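Local coordinates for protein Endonuclease/exonuclease/phosphatase (Beutenbergia cavernae DSM 12333, PDB 4RUW) that belongs to the endonuclease/exonuclease/phosphatase family, pairs a DNase I-like domain with an immunoglobulin-like domain, and binds a zinc ion, at residues I63-A68 and G108-R113; E96-A101 and L135-A140. All coordinates share one frame; numbering follows the deposited sequence.

Interaction 1 (I63-A68 and G108-R113)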
loop_
_atom_site.group_PDB
_atom_site.type_symbol
_atom_site.label_atom_id
_atom_site.label_comp_id
_atom_site.label_asym_id
_atom_site.label_seq_id
_atom_site.Cartn_x
_atom_site.Cartn_y
_atom_site.Cartn_z
ATOM N N ILE A 63 -11.555 -7.245 -5.439
ATOM C CA ILE A 63 -12.630 -7.400 -6.410
ATOM C C ILE A 63 -13.912 -8.001 -5.844
ATOM O O ILE A 63 -14.867 -8.210 -6.596
ATOM C CB ILE A 63 -12.189 -8.223 -7.650
ATOM C CG1 ILE A 63 -11.929 -9.698 -7.294
ATOM C CG2 ILE A 63 -10.988 -7.568 -8.316
ATOM C CD1 ILE A 63 -11.875 -10.619 -8.510
ATOM N N HIS A 64 -13.938 -8.293 -4.540
ATOM C CA HIS A 64 -15.154 -8.803 -3.896
ATOM C C HIS A 64 -15.719 -10.025 -4.648
ATOM O O HIS A 64 -16.925 -10.115 -4.901
ATOM C CB HIS A 64 -16.201 -7.686 -3.806
ATOM C CG HIS A 64 -17.370 -8.008 -2.922
ATOM N ND1 HIS A 64 -18.656 -8.123 -3.399
ATOM C CD2 HIS A 64 -17.440 -8.229 -1.586
ATOM C CE1 HIS A 64 -19.473 -8.410 -2.397
ATOM N NE2 HIS A 64 -18.757 -8.482 -1.289
ATOM N N THR A 65 -14.842 -10.969 -4.993
ATOM C CA THR A 65 -15.213 -12.165 -5.771
ATOM C C THR A 65 -16.015 -11.860 -7.036
ATOM O O THR A 65 -16.815 -12.685 -7.486
ATOM C CB THR A 65 -15.925 -13.251 -4.920
ATOM O OG1 THR A 65 -17.140 -12.745 -4.350
ATOM C CG2 THR A 65 -15.019 -13.723 -3.809
ATOM N N ALA A 66 -15.748 -10.698 -7.627
ATOM C CA ALA A 66 -16.423 -10.228 -8.843
ATOM C C ALA A 66 -17.930 -10.063 -8.703
ATOM O O ALA A 66 -18.648 -10.030 -9.698
ATOM C CB ALA A 66 -16.077 -11.103 -10.059
ATOM N N VAL A 67 -18.397 -9.915 -7.470
ATOM C CA VAL A 67 -19.808 -9.659 -7.220
ATOM C C VAL A 67 -19.984 -8.171 -6.941
ATOM O O VAL A 67 -19.465 -7.637 -5.966
ATOM C CB VAL A 67 -20.340 -10.509 -6.058
ATOM C CG1 VAL A 67 -21.785 -10.136 -5.746
ATOM C CG2 VAL A 67 -20.220 -11.994 -6.407
ATOM N N ALA A 68 -20.709 -7.499 -7.823
ATOM C CA ALA A 68 -20.859 -6.056 -7.755
ATOM C C ALA A 68 -21.919 -5.639 -6.746
ATOM O O ALA A 68 -22.967 -6.267 -6.654
ATOM C CB ALA A 68 -21.238 -5.531 -9.120
ATOM N N GLY A 108 -16.839 -20.713 -8.587
ATOM C CA GLY A 108 -16.076 -21.401 -9.611
ATOM C C GLY A 108 -14.598 -21.054 -9.571
ATOM O O GLY A 108 -14.085 -20.587 -8.556
ATOM N N ASP A 109 -13.912 -21.282 -10.684
ATOM C CA ASP A 109 -12.473 -21.055 -10.787
ATOM C C ASP A 109 -12.223 -19.634 -11.296
ATOM O O ASP A 109 -12.006 -19.408 -12.491
ATOM C CB ASP A 109 -11.859 -22.088 -11.740
ATOM C CG ASP A 109 -10.337 -22.122 -11.694
ATOM O OD1 ASP A 109 -9.710 -21.123 -11.281
ATOM O OD2 ASP A 109 -9.769 -23.156 -12.105
ATOM N N GLN A 110 -12.246 -18.664 -10.390
ATOM C CA GLN A 110 -12.112 -17.273 -10.826
ATOM C C GLN A 110 -10.754 -16.929 -11.449
ATOM O O GLN A 110 -10.715 -16.177 -12.418
ATOM C CB GLN A 110 -12.493 -16.292 -9.714
ATOM C CG GLN A 110 -13.871 -16.569 -9.143
ATOM C CD GLN A 110 -14.403 -15.402 -8.354
ATOM O OE1 GLN A 110 -13.846 -15.024 -7.322
ATOM N NE2 GLN A 110 -15.493 -14.816 -8.836
ATOM N N PRO A 111 -9.642 -17.470 -10.911
ATOM C CA PRO A 111 -8.374 -17.153 -11.582
ATOM C C PRO A 111 -8.357 -17.627 -13.039
ATOM O O PRO A 111 -7.870 -16.905 -13.908
ATOM C CB PRO A 111 -7.335 -17.914 -10.745
ATOM C CG PRO A 111 -7.955 -18.012 -9.398
ATOM C CD PRO A 111 -9.415 -18.208 -9.653
ATOM N N ALA A 112 -8.902 -18.809 -13.311
ATOM C CA ALA A 112 -8.924 -19.313 -14.676
ATOM C C ALA A 112 -9.825 -18.453 -15.556
ATOM O O ALA A 112 -9.506 -18.186 -16.716
ATOM C CB ALA A 112 -9.372 -20.757 -14.702
ATOM N N ARG A 113 -10.951 -18.009 -15.011
ATOM C CA ARG A 113 -11.872 -17.189 -15.783
ATOM C C ARG A 113 -11.271 -15.810 -16.091
ATOM O O ARG A 113 -11.370 -15.308 -17.213
ATOM C CB ARG A 113 -13.211 -17.072 -15.052
ATOM C CG ARG A 113 -14.241 -16.209 -15.756
ATOM C CD ARG A 113 -14.502 -16.650 -17.185
ATOM N NE ARG A 113 -15.641 -15.914 -17.728
ATOM C CZ ARG A 113 -15.840 -15.661 -19.016
ATOM N NH1 ARG A 113 -14.977 -16.089 -19.928
ATOM N NH2 ARG A 113 -16.905 -14.965 -19.385
#
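Thr65 and Gln110 bring the two backbones nearest, CA to CA 7.8 Å, where a tight turn with positive phi at His64, Thr65 and Ala66 faces the start of helix 110-118. Gln110 spans that gap. Its CG lies beside the backbone N and the chain runs on extended (chi1 -54°, chi2 -164°), which carries the amide to the turn. Gln110 NE2 donates to Thr65 O over 2.8 Å, nearly straight at 174°; the acceptor lies in the plane of the Gln110 amide, whereas the donor sits well above the plane of the Thr65 carbonyl. The same nitrogen also donates to Glu77, while Gln110 OE1 accepts from the backbone of His98, so the amide is fixed against flipping. Ala66 CB packs on Gln110 NE2 at 4.0 Å, and Thr65 CB on Gln110 OE1 at 3.6 Å. In this DNase I-like domain the turn follows strand 55-62, and the helix follows strand 91-98, its neighbour in the sheet. Both partners are braced internally. Thr65 OG1 donates to His64 O at 2.7 Å, reaching the face opposite that used by Val67 N, and His64 ND1 holds Val67 O in its ring plane at 2.7 Å. On the helical side, Asp109 is the N-cap residue: Ala112 N donates to Asp109 OD1 at 3.2 Å, a capping bond.

Interaction 2 (E96-A101 and L135-A140). With ZN (zinc ion), chain B.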
loop_
_atom_site.group_PDB
_atom_site.type_symbol
_atom_site.label_atom_id
_atom_site.label_comp_id
_atom_site.label_asym_id
_atom_site.label_seq_id
_atom_site.Cartn_x
_atom_site.Cartn_y
_atom_site.Cartn_z
ATOM N N GLU A 96 -9.463 -11.065 -2.840
ATOM C CA GLU A 96 -10.799 -11.659 -2.836
ATOM C C GLU A 96 -11.137 -12.328 -4.165
ATOM O O GLU A 96 -12.189 -12.088 -4.756
ATOM C CB GLU A 96 -11.860 -10.634 -2.441
ATOM C CG GLU A 96 -11.764 -10.192 -0.994
ATOM C CD GLU A 96 -11.973 -11.343 -0.030
ATOM O OE1 GLU A 96 -13.081 -11.921 -0.027
ATOM O OE2 GLU A 96 -11.028 -11.680 0.716
ATOM N N VAL A 97 -10.230 -13.188 -4.613
ATOM C CA VAL A 97 -10.439 -14.002 -5.788
ATOM C C VAL A 97 -10.620 -15.438 -5.303
ATOM O O VAL A 97 -9.745 -15.975 -4.621
ATOM C CB VAL A 97 -9.221 -13.925 -6.751
ATOM C CG1 VAL A 97 -9.518 -14.699 -8.027
ATOM C CG2 VAL A 97 -8.843 -12.483 -7.059
ATOM N N HIS A 98 -11.763 -16.045 -5.621
ATOM C CA HIS A 98 -12.037 -17.403 -5.153
ATOM C C HIS A 98 -11.690 -18.455 -6.189
ATOM O O HIS A 98 -11.747 -18.217 -7.400
ATOM C CB HIS A 98 -13.496 -17.585 -4.715
ATOM C CG HIS A 98 -13.773 -17.058 -3.339
ATOM N ND1 HIS A 98 -14.893 -17.436 -2.623
ATOM C CD2 HIS A 98 -13.076 -16.197 -2.567
ATOM C CE1 HIS A 98 -14.856 -16.812 -1.443
ATOM N NE2 HIS A 98 -13.779 -16.063 -1.392
ATOM N N ARG A 99 -11.322 -19.628 -5.695
ATOM C CA ARG A 99 -11.187 -20.790 -6.540
ATOM C C ARG A 99 -11.956 -21.896 -5.832
ATOM O O ARG A 99 -11.454 -22.518 -4.889
ATOM C CB ARG A 99 -9.714 -21.142 -6.746
ATOM C CG ARG A 99 -9.499 -22.325 -7.670
ATOM C CD ARG A 99 -8.182 -22.227 -8.411
ATOM N NE ARG A 99 -7.033 -22.535 -7.568
ATOM C CZ ARG A 99 -5.769 -22.414 -7.968
ATOM N NH1 ARG A 99 -5.497 -21.978 -9.190
ATOM N NH2 ARG A 99 -4.775 -22.719 -7.149
ATOM N N ASP A 100 -13.201 -22.097 -6.263
ATOM C CA ASP A 100 -14.160 -22.940 -5.546
ATOM C C ASP A 100 -14.582 -24.149 -6.364
ATOM O O ASP A 100 -14.814 -24.034 -7.566
ATOM C CB ASP A 100 -15.459 -22.183 -5.254
ATOM C CG ASP A 100 -15.281 -20.967 -4.378
ATOM O OD1 ASP A 100 -14.294 -20.864 -3.601
ATOM O OD2 ASP A 100 -16.174 -20.092 -4.462
ATOM N N ALA A 101 -14.732 -25.288 -5.693
ATOM C CA ALA A 101 -15.407 -26.450 -6.260
ATOM C C ALA A 101 -16.909 -26.133 -6.378
ATOM O O ALA A 101 -17.385 -25.176 -5.779
ATOM C CB ALA A 101 -15.177 -27.660 -5.353
ATOM N N LEU A 135 -14.613 -21.662 3.114
ATOM C CA LEU A 135 -15.241 -20.447 3.598
ATOM C C LEU A 135 -16.755 -20.566 3.561
ATOM O O LEU A 135 -17.314 -21.257 2.705
ATOM C CB LEU A 135 -14.816 -19.254 2.739
ATOM C CG LEU A 135 -13.316 -18.943 2.644
ATOM C CD1 LEU A 135 -12.633 -19.734 1.529
ATOM C CD2 LEU A 135 -13.071 -17.454 2.462
ATOM N N PRO A 136 -17.429 -19.877 4.486
ATOM C CA PRO A 136 -18.887 -19.773 4.420
ATOM C C PRO A 136 -19.339 -19.125 3.108
ATOM O O PRO A 136 -18.798 -18.099 2.693
ATOM C CB PRO A 136 -19.226 -18.876 5.617
ATOM C CG PRO A 136 -18.096 -19.093 6.569
ATOM C CD PRO A 136 -16.884 -19.236 5.693
ATOM N N HIS A 137 -20.300 -19.764 2.450
ATOM C CA HIS A 137 -20.955 -19.238 1.260
ATOM C C HIS A 137 -22.448 -19.411 1.495
ATOM O O HIS A 137 -22.902 -20.525 1.742
ATOM C CB HIS A 137 -20.565 -20.048 0.023
ATOM C CG HIS A 137 -19.199 -19.747 -0.515
ATOM N ND1 HIS A 137 -18.038 -20.037 0.178
ATOM C CD2 HIS A 137 -18.805 -19.213 -1.697
ATOM C CE1 HIS A 137 -16.995 -19.681 -0.554
ATOM N NE2 HIS A 137 -17.429 -19.171 -1.696
ATOM N N GLU A 138 -23.193 -18.336 1.446
ATOM C CA GLU A 138 -24.650 -18.393 1.618
ATOM C C GLU A 138 -25.017 -19.029 2.974
ATOM O O GLU A 138 -25.928 -19.797 3.066
ATOM C CB GLU A 138 -25.309 -19.112 0.429
ATOM C CG GLU A 138 -25.311 -18.342 -0.894
ATOM C CD GLU A 138 -25.882 -19.113 -2.082
ATOM O OE1 GLU A 138 -25.990 -18.545 -3.164
ATOM O OE2 GLU A 138 -26.199 -20.299 -1.963
ATOM N N GLY A 139 -24.298 -18.661 4.019
ATOM C CA GLY A 139 -24.656 -19.063 5.368
ATOM C C GLY A 139 -24.174 -20.434 5.802
ATOM O O GLY A 139 -24.558 -20.924 6.867
ATOM N N ALA A 140 -23.334 -21.062 4.989
ATOM C CA ALA A 140 -22.788 -22.368 5.336
ATOM C C ALA A 140 -21.411 -22.570 4.722
ATOM O O ALA A 140 -21.136 -22.085 3.626
ATOM C CB ALA A 140 -23.733 -23.475 4.894
HETATM ZN ZN ZN B . -16.364 -18.596 -3.287
#
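His98 and Asp100 meet His137 through a shared zinc ion, a metal-mediated contact at the end of one of the two mixed six-stranded sheets of the DNase I-like domain. His98 ND1 binds the zinc at 2.0 Å, Asp100 OD2 at 1.9 Å, and His137 NE2, coming from the opposite direction, at 2.0 Å; His107 supplies the fourth ligand. With CG beside the backbone N (chi1 -80°), His98 swings its ring toward the metal. The two rings meet rim to rim, with planes at 57°, while the Asp100 carboxylate stands nearly perpendicular to the His137 ring. Second-shell bonds orient the ligands: His137 ND1 donates to Leu135 O at 2.9 Å, with that oxygen in the ring plane, so the imidazole is held through both nitrogens. Asp100 OD1 accepts from Ser146 N, which helps to set the rotation of the carboxylate. Leu135 CD2 approaches His98 NE2 obliquely at 4.2 Å. His137 begins a type I' turn joining the short, weakly paired strands 136-137 and 140-141. The other side of the site grows from the end of strand 91-98, which lies between strands 55-62 and 146-153, with helix 110-118 packed against Val97.

In the fold
Both contacts are buried and lie at the same end of one sheet, about 10 Å apart between centres. They draw on common elements: the end of strand 91-98 supplies His98 of interaction 2, and the chain then leads on to helix 110-118 of interaction 1. Interaction 1 relies on hydrogen bonding by a neutral amide, close to the strand ends; interaction 2 is coordination of a metal, and its reach is to an outlying hairpin with exposed residues. The two are joined through the amide of Gln110 and the backbone of His98, and Thr65 CG2 also touches His98 CD2 at 3.4 Å. Interaction 1 therefore forms part of the protein surroundings of a zinc ligand.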